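Local structure of glycoside Hydrolase (Bacteroides plebeius, 5T3B) at residues Glu389-Ser403 against Trp435-Lys448. The protein is a glycoside hydrolase of family 50 from a gut bacterium, and probably acts on agarose-related galactans. Sequence-based numbering, arbitrary orientation.
Sequences EFYTKGEDTKLDNSS and WVFFKYLDDEDCNK. With EDO (1,2-ethanediol), chain G.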
ATOM      1  N   GLU A 389      -2.562   2.015  -0.518  1.00  8.00           N
ATOM      2  CA  GLU A 389      -3.541   2.871  -1.174  1.00  7.02           C
ATOM      3  C   GLU A 389      -4.276   3.682  -0.115  1.00  7.08           C
ATOM      4  O   GLU A 389      -4.667   3.135   0.910  1.00  7.74           O
ATOM      5  CB  GLU A 389      -4.645   2.093  -1.922  1.00  7.69           C
ATOM      6  CG  GLU A 389      -4.207   1.187  -3.037  1.00  8.66           C
ATOM      7  CD  GLU A 389      -5.287   0.459  -3.742  1.00  8.25           C
ATOM      8  OE1 GLU A 389      -6.482   0.779  -3.619  1.00 10.50           O
ATOM      9  OE2 GLU A 389      -4.914  -0.495  -4.514  1.00  9.53           O
ATOM     10  N   PHE A 390      -4.514   4.959  -0.435  1.00  7.33           N
ATOM     11  CA  PHE A 390      -5.394   5.835   0.300  1.00  7.58           C
ATOM     12  C   PHE A 390      -5.585   7.074  -0.607  1.00  7.72           C
ATOM     13  O   PHE A 390      -4.716   7.369  -1.420  1.00  7.72           O
ATOM     14  CB  PHE A 390      -4.879   6.211   1.670  1.00  7.80           C
ATOM     15  CG  PHE A 390      -3.742   7.190   1.664  1.00  8.24           C
ATOM     16  CD1 PHE A 390      -2.468   6.774   1.244  1.00  8.90           C
ATOM     17  CD2 PHE A 390      -3.891   8.489   2.102  1.00  9.08           C
ATOM     18  CE1 PHE A 390      -1.418   7.681   1.192  1.00  8.70           C
ATOM     19  CE2 PHE A 390      -2.827   9.376   2.070  1.00 10.04           C
ATOM     20  CZ  PHE A 390      -1.581   8.995   1.613  1.00  9.14           C
ATOM     21  N   TYR A 391      -6.738   7.753  -0.459  1.00  7.64           N
ATOM     22  CA  TYR A 391      -7.006   9.015  -1.144  1.00  6.74           C
ATOM     23  C   TYR A 391      -8.339   9.559  -0.696  1.00  7.50           C
ATOM     24  O   TYR A 391      -9.131   8.861  -0.072  1.00  7.87           O
ATOM     25  CB  TYR A 391      -7.043   8.852  -2.692  1.00  7.18           C
ATOM     26  CG  TYR A 391      -8.133   8.016  -3.241  1.00  8.05           C
ATOM     27  CD1 TYR A 391      -8.120   6.616  -3.214  1.00  8.16           C
ATOM     28  CD2 TYR A 391      -9.258   8.585  -3.832  1.00  7.58           C
ATOM     29  CE1 TYR A 391      -9.145   5.874  -3.714  1.00  7.86           C
ATOM     30  CE2 TYR A 391     -10.270   7.823  -4.299  1.00  8.39           C
ATOM     31  CZ  TYR A 391     -10.248   6.469  -4.226  1.00  8.88           C
ATOM     32  OH  TYR A 391     -11.322   5.694  -4.697  1.00 10.74           O
ATOM     33  N   THR A 392      -8.588  10.805  -1.107  1.00  7.54           N
ATOM     34  CA  THR A 392      -9.908  11.411  -1.181  1.00  7.29           C
ATOM     35  C   THR A 392     -10.143  11.964  -2.552  1.00  7.47           C
ATOM     36  O   THR A 392      -9.190  12.161  -3.324  1.00  8.65           O
ATOM     37  CB  THR A 392     -10.104  12.515  -0.132  1.00  8.20           C
ATOM     38  OG1 THR A 392      -9.173  13.569  -0.355  1.00  9.18           O
ATOM     39  CG2 THR A 392      -9.977  11.963   1.277  1.00  8.85           C
ATOM     40  N   LYS A 393     -11.434  12.231  -2.834  1.00  7.69           N
ATOM     41  CA  LYS A 393     -11.883  12.790  -4.123  1.00  7.84           C
ATOM     42  C   LYS A 393     -12.404  14.194  -3.848  1.00  7.82           C
ATOM     43  O   LYS A 393     -13.047  14.449  -2.833  1.00 10.04           O
ATOM     44  CB  LYS A 393     -13.099  11.987  -4.606  1.00  8.28           C
ATOM     45  CG  LYS A 393     -12.886  10.511  -4.780  1.00  8.47           C
ATOM     46  CD  LYS A 393     -14.225   9.740  -4.833  1.00  9.80           C
ATOM     47  CE  LYS A 393     -14.086   8.233  -4.863  1.00 10.28           C
ATOM     48  NZ  LYS A 393     -15.472   7.661  -4.783  1.00 10.20           N
ATOM     49  N   GLY A 394     -12.243  15.088  -4.811  1.00  8.06           N
ATOM     50  CA  GLY A 394     -12.750  16.469  -4.707  1.00  8.01           C
ATOM     51  C   GLY A 394     -14.052  16.699  -5.447  1.00  8.48           C
ATOM     52  O   GLY A 394     -14.156  16.460  -6.656  1.00  9.71           O
ATOM     53  N   GLU A 395     -15.041  17.206  -4.736  1.00  9.07           N
ATOM     54  CA  GLU A 395     -16.333  17.528  -5.330  1.00  9.83           C
ATOM     55  C   GLU A 395     -16.239  18.667  -6.347  1.00 10.04           C
ATOM     56  O   GLU A 395     -16.982  18.696  -7.329  1.00 12.66           O
ATOM     57  CB  GLU A 395     -17.306  17.893  -4.200  1.00 11.26           C
ATOM     58  CG  GLU A 395     -18.674  18.327  -4.672  1.00 11.80           C
ATOM     59  CD  GLU A 395     -19.605  18.610  -3.463  1.00 12.95           C
ATOM     60  OE1 GLU A 395     -19.311  19.592  -2.705  1.00 15.04           O
ATOM     61  OE2 GLU A 395     -20.644  17.917  -3.327  1.00 14.59           O
ATOM     62  N   ASP A 396     -15.268  19.542  -6.141  1.00  9.79           N
ATOM     63  CA  ASP A 396     -15.024  20.669  -7.019  1.00 10.76           C
ATOM     64  C   ASP A 396     -14.720  20.315  -8.444  1.00 10.93           C
ATOM     65  O   ASP A 396     -14.896  21.125  -9.356  1.00 12.91           O
ATOM     66  CB  ASP A 396     -13.877  21.608  -6.479  1.00 13.88           C
ATOM     67  CG  ASP A 396     -12.511  20.937  -6.304  1.00 13.92           C
ATOM     68  OD1 ASP A 396     -12.366  19.710  -6.386  1.00 14.61           O
ATOM     69  OD2 ASP A 396     -11.479  21.749  -6.068  1.00 17.36           O
ATOM     70  N   THR A 397     -14.276  19.105  -8.683  1.00  9.99           N
ATOM     71  CA  THR A 397     -14.002  18.642 -10.035  1.00 10.05           C
ATOM     72  C   THR A 397     -15.266  18.458 -10.851  1.00 10.83           C
ATOM     73  O   THR A 397     -15.201  18.351 -12.081  1.00 12.01           O
ATOM     74  CB  THR A 397     -13.195  17.330 -10.008  1.00  9.84           C
ATOM     75  OG1 THR A 397     -14.013  16.270  -9.481  1.00 10.07           O
ATOM     76  CG2 THR A 397     -11.854  17.480  -9.358  1.00  9.79           C
ATOM     77  N   LYS A 398     -16.378  18.259 -10.144  1.00 10.28           N
ATOM     78  CA  LYS A 398     -17.681  18.008 -10.746  1.00 10.62           C
ATOM     79  C   LYS A 398     -17.784  16.656 -11.456  1.00 10.21           C
ATOM     80  O   LYS A 398     -18.759  16.345 -12.141  1.00 11.42           O
ATOM     81  CB  LYS A 398     -18.195  19.153 -11.613  1.00 13.06           C
ATOM     82  CG  LYS A 398     -18.218  20.493 -10.776  1.00 16.59           C
ATOM     83  CD  LYS A 398     -18.872  21.657 -11.471  1.00 20.62           C
ATOM     84  CE  LYS A 398     -18.607  22.952 -10.711  1.00 27.48           C
ATOM     85  NZ  LYS A 398     -19.533  22.960  -9.562  1.00 42.04           N
ATOM     86  N   LEU A 399     -16.763  15.806 -11.212  1.00  9.55           N
ATOM     87  CA  LEU A 399     -16.780  14.480 -11.768  1.00  9.72           C
ATOM     88  C   LEU A 399     -17.825  13.586 -11.068  1.00  9.77           C
ATOM     89  O   LEU A 399     -18.170  13.817  -9.907  1.00 10.92           O
ATOM     90  CB  LEU A 399     -15.408  13.864 -11.699  1.00  9.88           C
ATOM     91  CG  LEU A 399     -14.323  14.577 -12.492  1.00  9.79           C
ATOM     92  CD1 LEU A 399     -12.923  14.010 -12.215  1.00 10.88           C
ATOM     93  CD2 LEU A 399     -14.589  14.565 -13.971  1.00 11.95           C
ATOM     94  N   ASP A 400     -18.270  12.545 -11.729  1.00 10.87           N
ATOM     95  CA  ASP A 400     -19.197  11.519 -11.195  1.00 10.41           C
ATOM     96  C   ASP A 400     -18.801  11.156  -9.776  1.00  9.65           C
ATOM     97  O   ASP A 400     -19.568  11.339  -8.824  1.00 10.07           O
ATOM     98  CB  ASP A 400     -19.250  10.346 -12.171  1.00 10.66           C
ATOM     99  CG  ASP A 400     -19.843   9.049 -11.663  1.00 13.35           C
ATOM    100  OD1 ASP A 400     -20.170   8.915 -10.437  1.00 13.99           O
ATOM    101  OD2 ASP A 400     -19.996   8.146 -12.527  1.00 15.67           O
ATOM    102  N   ASN A 401     -17.552  10.712  -9.617  1.00  9.26           N
ATOM    103  CA  ASN A 401     -16.947  10.513  -8.306  1.00  9.47           C
ATOM    104  C   ASN A 401     -17.548   9.326  -7.561  1.00  8.65           C
ATOM    105  O   ASN A 401     -17.205   9.134  -6.389  1.00 10.37           O
ATOM    106  CB  ASN A 401     -16.941  11.778  -7.380  1.00  8.61           C
ATOM    107  CG  ASN A 401     -15.811  12.751  -7.648  1.00  8.83           C
ATOM    108  OD1 ASN A 401     -15.828  13.926  -7.110  1.00 13.76           O
ATOM    109  ND2 ASN A 401     -14.851  12.366  -8.375  1.00  7.44           N
ATOM    110  N   SER A 402     -18.374   8.492  -8.186  1.00  9.54           N
ATOM    111  CA  SER A 402     -18.982   7.401  -7.459  1.00 10.57           C
ATOM    112  C   SER A 402     -18.056   6.194  -7.278  1.00 10.99           C
ATOM    113  O   SER A 402     -18.141   5.506  -6.273  1.00 14.61           O
ATOM    114  CB  SER A 402     -20.335   7.041  -8.033  1.00 14.97           C
ATOM    115  OG  SER A 402     -20.214   6.546  -9.313  1.00 17.18           O
ATOM    116  N   SER A 403     -17.181   5.916  -8.235  0.50 10.01           N
ATOM    117  CA  SER A 403     -16.386   4.717  -8.137  0.50 10.93           C
ATOM    118  C   SER A 403     -15.303   4.896  -7.090  0.50 11.33           C
ATOM    119  O   SER A 403     -14.721   5.956  -6.942  0.50 10.60           O
ATOM    120  CB  SER A 403     -15.752   4.390  -9.466  0.50 10.77           C
ATOM    121  OG  SER A 403     -14.745   5.339  -9.802  0.50 12.42           O
ATOM    122  N   TRP A 435       3.955   5.006   2.636  1.00  7.60           N
ATOM    123  CA  TRP A 435       2.638   4.964   1.989  1.00  7.16           C
ATOM    124  C   TRP A 435       2.743   5.233   0.505  1.00  7.07           C
ATOM    125  O   TRP A 435       3.767   5.720  -0.010  1.00  7.57           O
ATOM    126  CB  TRP A 435       1.673   5.987   2.630  1.00  7.03           C
ATOM    127  CG  TRP A 435       2.150   7.410   2.510  1.00  7.51           C
ATOM    128  CD1 TRP A 435       2.157   8.186   1.373  1.00  7.63           C
ATOM    129  CD2 TRP A 435       2.716   8.222   3.550  1.00  7.28           C
ATOM    130  NE1 TRP A 435       2.712   9.402   1.656  1.00  7.98           N
ATOM    131  CE2 TRP A 435       3.030   9.488   2.983  1.00  7.41           C
ATOM    132  CE3 TRP A 435       2.901   8.046   4.921  1.00  8.06           C
ATOM    133  CZ2 TRP A 435       3.583  10.523   3.728  1.00  8.54           C
ATOM    134  CZ3 TRP A 435       3.433   9.080   5.652  1.00  8.93           C
ATOM    135  CH2 TRP A 435       3.760  10.309   5.063  1.00  8.82           C
ATOM    136  N   VAL A 436       1.607   4.948  -0.132  1.00  6.78           N
ATOM    137  CA  VAL A 436       1.408   5.160  -1.547  1.00  6.87           C
ATOM    138  C   VAL A 436       0.074   5.792  -1.756  1.00  6.90           C
ATOM    139  O   VAL A 436      -0.953   5.229  -1.355  1.00  7.61           O
ATOM    140  CB  VAL A 436       1.508   3.827  -2.342  1.00  6.85           C
ATOM    141  CG1 VAL A 436       1.348   4.063  -3.835  1.00  7.96           C
ATOM    142  CG2 VAL A 436       2.764   3.079  -2.009  1.00  8.09           C
ATOM    143  N   PHE A 437       0.080   6.959  -2.398  1.00  6.69           N
ATOM    144  CA  PHE A 437      -1.163   7.635  -2.752  1.00  6.90           C
ATOM    145  C   PHE A 437      -1.759   6.972  -3.987  1.00  6.76           C
ATOM    146  O   PHE A 437      -1.074   6.703  -4.964  1.00  7.73           O
ATOM    147  CB  PHE A 437      -0.892   9.095  -3.039  1.00  7.81           C
ATOM    148  CG  PHE A 437      -2.166   9.909  -3.302  1.00  8.11           C
ATOM    149  CD1 PHE A 437      -2.604  10.143  -4.599  1.00  8.46           C
ATOM    150  CD2 PHE A 437      -2.913  10.420  -2.258  1.00  7.77           C
ATOM    151  CE1 PHE A 437      -3.744  10.880  -4.841  1.00 10.73           C
ATOM    152  CE2 PHE A 437      -4.058  11.170  -2.477  1.00  9.18           C
ATOM    153  CZ  PHE A 437      -4.485  11.349  -3.768  1.00  9.55           C
ATOM    154  N   PHE A 438      -3.063   6.638  -3.910  1.00  7.56           N
ATOM    155  CA  PHE A 438      -3.775   6.048  -5.002  1.00  7.11           C
ATOM    156  C   PHE A 438      -4.640   7.124  -5.608  1.00  7.60           C
ATOM    157  O   PHE A 438      -5.609   7.542  -4.976  1.00  8.94           O
ATOM    158  CB  PHE A 438      -4.614   4.861  -4.510  1.00  7.60           C
ATOM    159  CG  PHE A 438      -5.354   4.122  -5.576  1.00  7.13           C
ATOM    160  CD1 PHE A 438      -4.779   3.046  -6.215  1.00  8.80           C
ATOM    161  CD2 PHE A 438      -6.602   4.516  -6.014  1.00  9.00           C
ATOM    162  CE1 PHE A 438      -5.398   2.370  -7.243  1.00  9.29           C
ATOM    163  CE2 PHE A 438      -7.254   3.823  -7.005  1.00 10.49           C
ATOM    164  CZ  PHE A 438      -6.662   2.763  -7.615  1.00 10.20           C
ATOM    165  N   LYS A 439      -4.289   7.693  -6.789  1.00  6.54           N
ATOM    166  CA  LYS A 439      -3.331   7.203  -7.773  1.00  6.53           C
ATOM    167  C   LYS A 439      -2.835   8.349  -8.615  1.00  6.37           C
ATOM    168  O   LYS A 439      -3.157   9.502  -8.391  1.00  7.53           O
ATOM    169  CB  LYS A 439      -3.923   6.051  -8.595  1.00  7.63           C
ATOM    170  CG  LYS A 439      -5.129   6.447  -9.413  1.00  7.95           C
ATOM    171  CD  LYS A 439      -5.653   5.257 -10.246  1.00  9.08           C
ATOM    172  CE  LYS A 439      -7.017   5.447 -10.846  1.00 10.12           C
ATOM    173  NZ  LYS A 439      -6.962   6.219 -12.113  1.00 15.29           N
ATOM    174  N   TYR A 440      -2.005   7.978  -9.609  1.00  6.53           N
ATOM    175  CA  TYR A 440      -1.384   8.968 -10.483  1.00  6.82           C
ATOM    176  C   TYR A 440      -2.410   9.883 -11.176  1.00  6.25           C
ATOM    177  O   TYR A 440      -2.342  11.089 -10.997  1.00  7.90           O
ATOM    178  CB  TYR A 440      -0.522   8.186 -11.490  1.00  6.78           C
ATOM    179  CG  TYR A 440       0.140   8.983 -12.572  1.00  7.53           C
ATOM    180  CD1 TYR A 440       0.882  10.134 -12.310  1.00  7.35           C
ATOM    181  CD2 TYR A 440       0.043   8.562 -13.888  1.00  7.24           C
ATOM    182  CE1 TYR A 440       1.467  10.846 -13.325  1.00  7.54           C
ATOM    183  CE2 TYR A 440       0.672   9.265 -14.933  1.00  7.14           C
ATOM    184  CZ  TYR A 440       1.359  10.417 -14.615  1.00  7.56           C
ATOM    185  OH  TYR A 440       1.927  11.130 -15.658  1.00  8.88           O
ATOM    186  N   LEU A 441      -3.311   9.286 -11.962  1.00  6.81           N
ATOM    187  CA  LEU A 441      -4.298  10.041 -12.729  1.00  7.43           C
ATOM    188  C   LEU A 441      -5.707   9.809 -12.288  1.00  7.87           C
ATOM    189  O   LEU A 441      -6.068   8.732 -11.828  1.00  8.89           O
ATOM    190  CB  LEU A 441      -4.278   9.618 -14.235  1.00  9.16           C
ATOM    191  CG  LEU A 441      -2.983   9.847 -14.937  1.00  9.76           C
ATOM    192  CD1 LEU A 441      -2.944   9.231 -16.279  1.00 14.38           C
ATOM    193  CD2 LEU A 441      -2.630  11.268 -15.049  1.00 17.21           C
ATOM    194  N   ASP A 442      -6.504  10.840 -12.484  1.00  7.61           N
ATOM    195  CA  ASP A 442      -7.951  10.646 -12.430  1.00  7.43           C
ATOM    196  C   ASP A 442      -8.407   9.560 -13.383  1.00  7.77           C
ATOM    197  O   ASP A 442      -7.805   9.355 -14.448  1.00  9.57           O
ATOM    198  CB  ASP A 442      -8.677  11.935 -12.830  1.00  8.30           C
ATOM    199  CG  ASP A 442      -8.731  13.001 -11.799  1.00  8.04           C
ATOM    200  OD1 ASP A 442      -8.408  12.786 -10.623  1.00  8.53           O
ATOM    201  OD2 ASP A 442      -9.171  14.101 -12.247  1.00  9.18           O
ATOM    202  N   ASP A 443      -9.499   8.875 -13.028  1.00  8.53           N
ATOM    203  CA  ASP A 443     -10.309   8.268 -14.052  1.00  9.43           C
ATOM    204  C   ASP A 443     -11.013   9.356 -14.834  1.00 10.61           C
ATOM    205  O   ASP A 443     -11.187  10.451 -14.339  1.00 11.60           O
ATOM    206  CB  ASP A 443     -11.337   7.292 -13.454  1.00 10.91           C
ATOM    207  CG  ASP A 443     -10.793   6.102 -12.733  1.00 13.92           C
ATOM    208  OD1 ASP A 443      -9.644   5.739 -12.928  1.00 15.74           O
ATOM    209  OD2 ASP A 443     -11.691   5.480 -12.022  1.00 19.48           O
ATOM    210  N   GLU A 444     -11.495   9.066 -16.044  1.00 12.08           N
ATOM    211  CA  GLU A 444     -12.215  10.092 -16.789  1.00 13.30           C
ATOM    212  C   GLU A 444     -13.387  10.642 -15.986  1.00 11.77           C
ATOM    213  O   GLU A 444     -13.710  11.838 -16.105  1.00 15.33           O
ATOM    214  CB  GLU A 444     -12.649   9.585 -18.161  1.00 18.63           C
ATOM    215  CG  GLU A 444     -13.130  10.711 -19.083  1.00 22.06           C
ATOM    216  CD  GLU A 444     -13.178  10.295 -20.555  1.00 38.27           C
ATOM    217  OE1 GLU A 444     -13.223   9.058 -20.759  1.00 42.93           O
ATOM    218  OE2 GLU A 444     -13.198  11.177 -21.490  1.00 49.62           O
ATOM    219  N   ASP A 445     -13.980   9.826 -15.116  1.00 10.85           N
ATOM    220  CA  ASP A 445     -15.144  10.203 -14.354  1.00 11.37           C
ATOM    221  C   ASP A 445     -14.983  10.117 -12.847  1.00  9.49           C
ATOM    222  O   ASP A 445     -15.982  10.063 -12.098  1.00 10.37           O
ATOM    223  CB  ASP A 445     -16.329   9.381 -14.778  1.00 12.88           C
ATOM    224  CG  ASP A 445     -16.149   7.921 -14.570  1.00 15.56           C
ATOM    225  OD1 ASP A 445     -15.034   7.465 -14.096  1.00 19.17           O
ATOM    226  OD2 ASP A 445     -17.065   7.123 -14.937  1.00 20.93           O
ATOM    227  N   CYS A 446     -13.742  10.197 -12.345  1.00  8.85           N
ATOM    228  CA  CYS A 446     -13.583  10.148 -10.881  1.00  8.68           C
ATOM    229  C   CYS A 446     -12.264  10.793 -10.468  1.00  7.93           C
ATOM    230  O   CYS A 446     -11.218  10.413 -11.020  1.00  8.28           O
ATOM    231  CB  CYS A 446     -13.697   8.721 -10.357  1.00  9.89           C
ATOM    232  SG  CYS A 446     -13.763   8.672  -8.549  1.00 10.93           S
ATOM    233  N   ASN A 447     -12.299  11.621  -9.460  1.00  7.57           N
ATOM    234  CA  ASN A 447     -11.152  12.352  -8.964  1.00  7.87           C
ATOM    235  C   ASN A 447     -10.297  11.502  -7.999  1.00  7.62           C
ATOM    236  O   ASN A 447     -10.229  11.835  -6.824  1.00  8.54           O
ATOM    237  CB  ASN A 447     -11.553  13.683  -8.379  1.00  8.05           C
ATOM    238  CG  ASN A 447     -10.372  14.522  -7.965  1.00  7.75           C
ATOM    239  OD1 ASN A 447      -9.260  14.506  -8.629  1.00 10.92           O
ATOM    240  ND2 ASN A 447     -10.543  15.290  -6.956  1.00  5.66           N
ATOM    241  N   LYS A 448      -9.670  10.479  -8.557  1.00  8.07           N
ATOM    242  CA  LYS A 448      -8.722   9.644  -7.807  1.00  8.29           C
ATOM    243  C   LYS A 448      -7.300  10.107  -7.954  1.00  8.89           C
ATOM    244  O   LYS A 448      -6.431   9.628  -7.268  1.00 11.68           O
ATOM    245  CB  LYS A 448      -8.833   8.193  -8.283  1.00 10.37           C
ATOM    246  CG  LYS A 448     -10.173   7.525  -8.070  1.00 11.19           C
ATOM    247  CD  LYS A 448     -10.258   6.151  -8.717  1.00 14.98           C
ATOM    248  CE  LYS A 448     -11.597   5.530  -8.530  1.00 15.26           C
ATOM    249  NZ  LYS A 448     -11.799   4.346  -9.478  1.00 19.75           N
TER
HETATM  250  C1  EDO G 505      -9.971   2.325  -5.075  1.00 20.71           C
HETATM  251  O1  EDO G 505     -10.636   3.310  -5.662  1.00 17.10           O
HETATM  252  C2  EDO G 505     -10.647   2.037  -3.768  1.00 21.65           C
HETATM  253  O2  EDO G 505     -12.014   1.539  -3.865  1.00 18.64           O
HETATM  254  O   HOH W   1     -19.602   8.320 -15.142  1.00 15.89           O
HETATM  255  O   HOH W   2     -17.045   7.357 -10.925  1.00 14.18           O
HETATM  256  O   HOH W   3     -14.308   5.541 -12.526  1.00 22.23           O
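The rings of F390, W435 and F437 form an aromatic cluster where two neighbouring parallel strands meet the helices packed behind them. F390 turns its edge to the face of W435's five-membered ring, offset, with the planes at 83°. CE1 of F390 lies 3.6 Å from CD1 of W435. F437 in turn points its edge at the face of F390. Beside this cluster the backbones join through F438 N, which donates a nearly straight hydrogen bond of 3.1 Å to F390 O.

E389 and F438 run side by side. CG of F438 lies anti to the backbone N (chi1 -177°), which sets the ring along the extended E389 chain. The carboxylate is stacked on this ring, the planes only 20° apart, with CD 3.6 Å from CD1 of F438. A cis peptide leads into K439, whose CB covers the opposite ring face. Y363 and R336 hold the carboxylate oxygens of E389. Y391 lies obliquely beside F438, and its OH is hydrogen-bonded to O1 of an ethanediol, probably from the crystallisation liquor.

K448 passes its CG near CE2 of Y391. Its extended chain carries NZ to S403 OG, 3.1 Å away, and to D443 OD2, with which it forms a salt bridge. With an alanine in place of K448, D443 would probably keep K439 as its lysine partner, but S403 OG would lose this donor and a gap would open beside Y391. Farther out, N401 N donates a hydrogen bond to D445 O, and water 1 bridges the carboxylates of D400 and D445.

Strands 385-394 and 432-437 and their following loops are consistent with the C-terminal strand ends of a (beta/alpha)8 catalytic barrel. Helix 412-427 packs on F390 and W435, helix 459-469 on W435 and F437, and strand 407-409 borders K393.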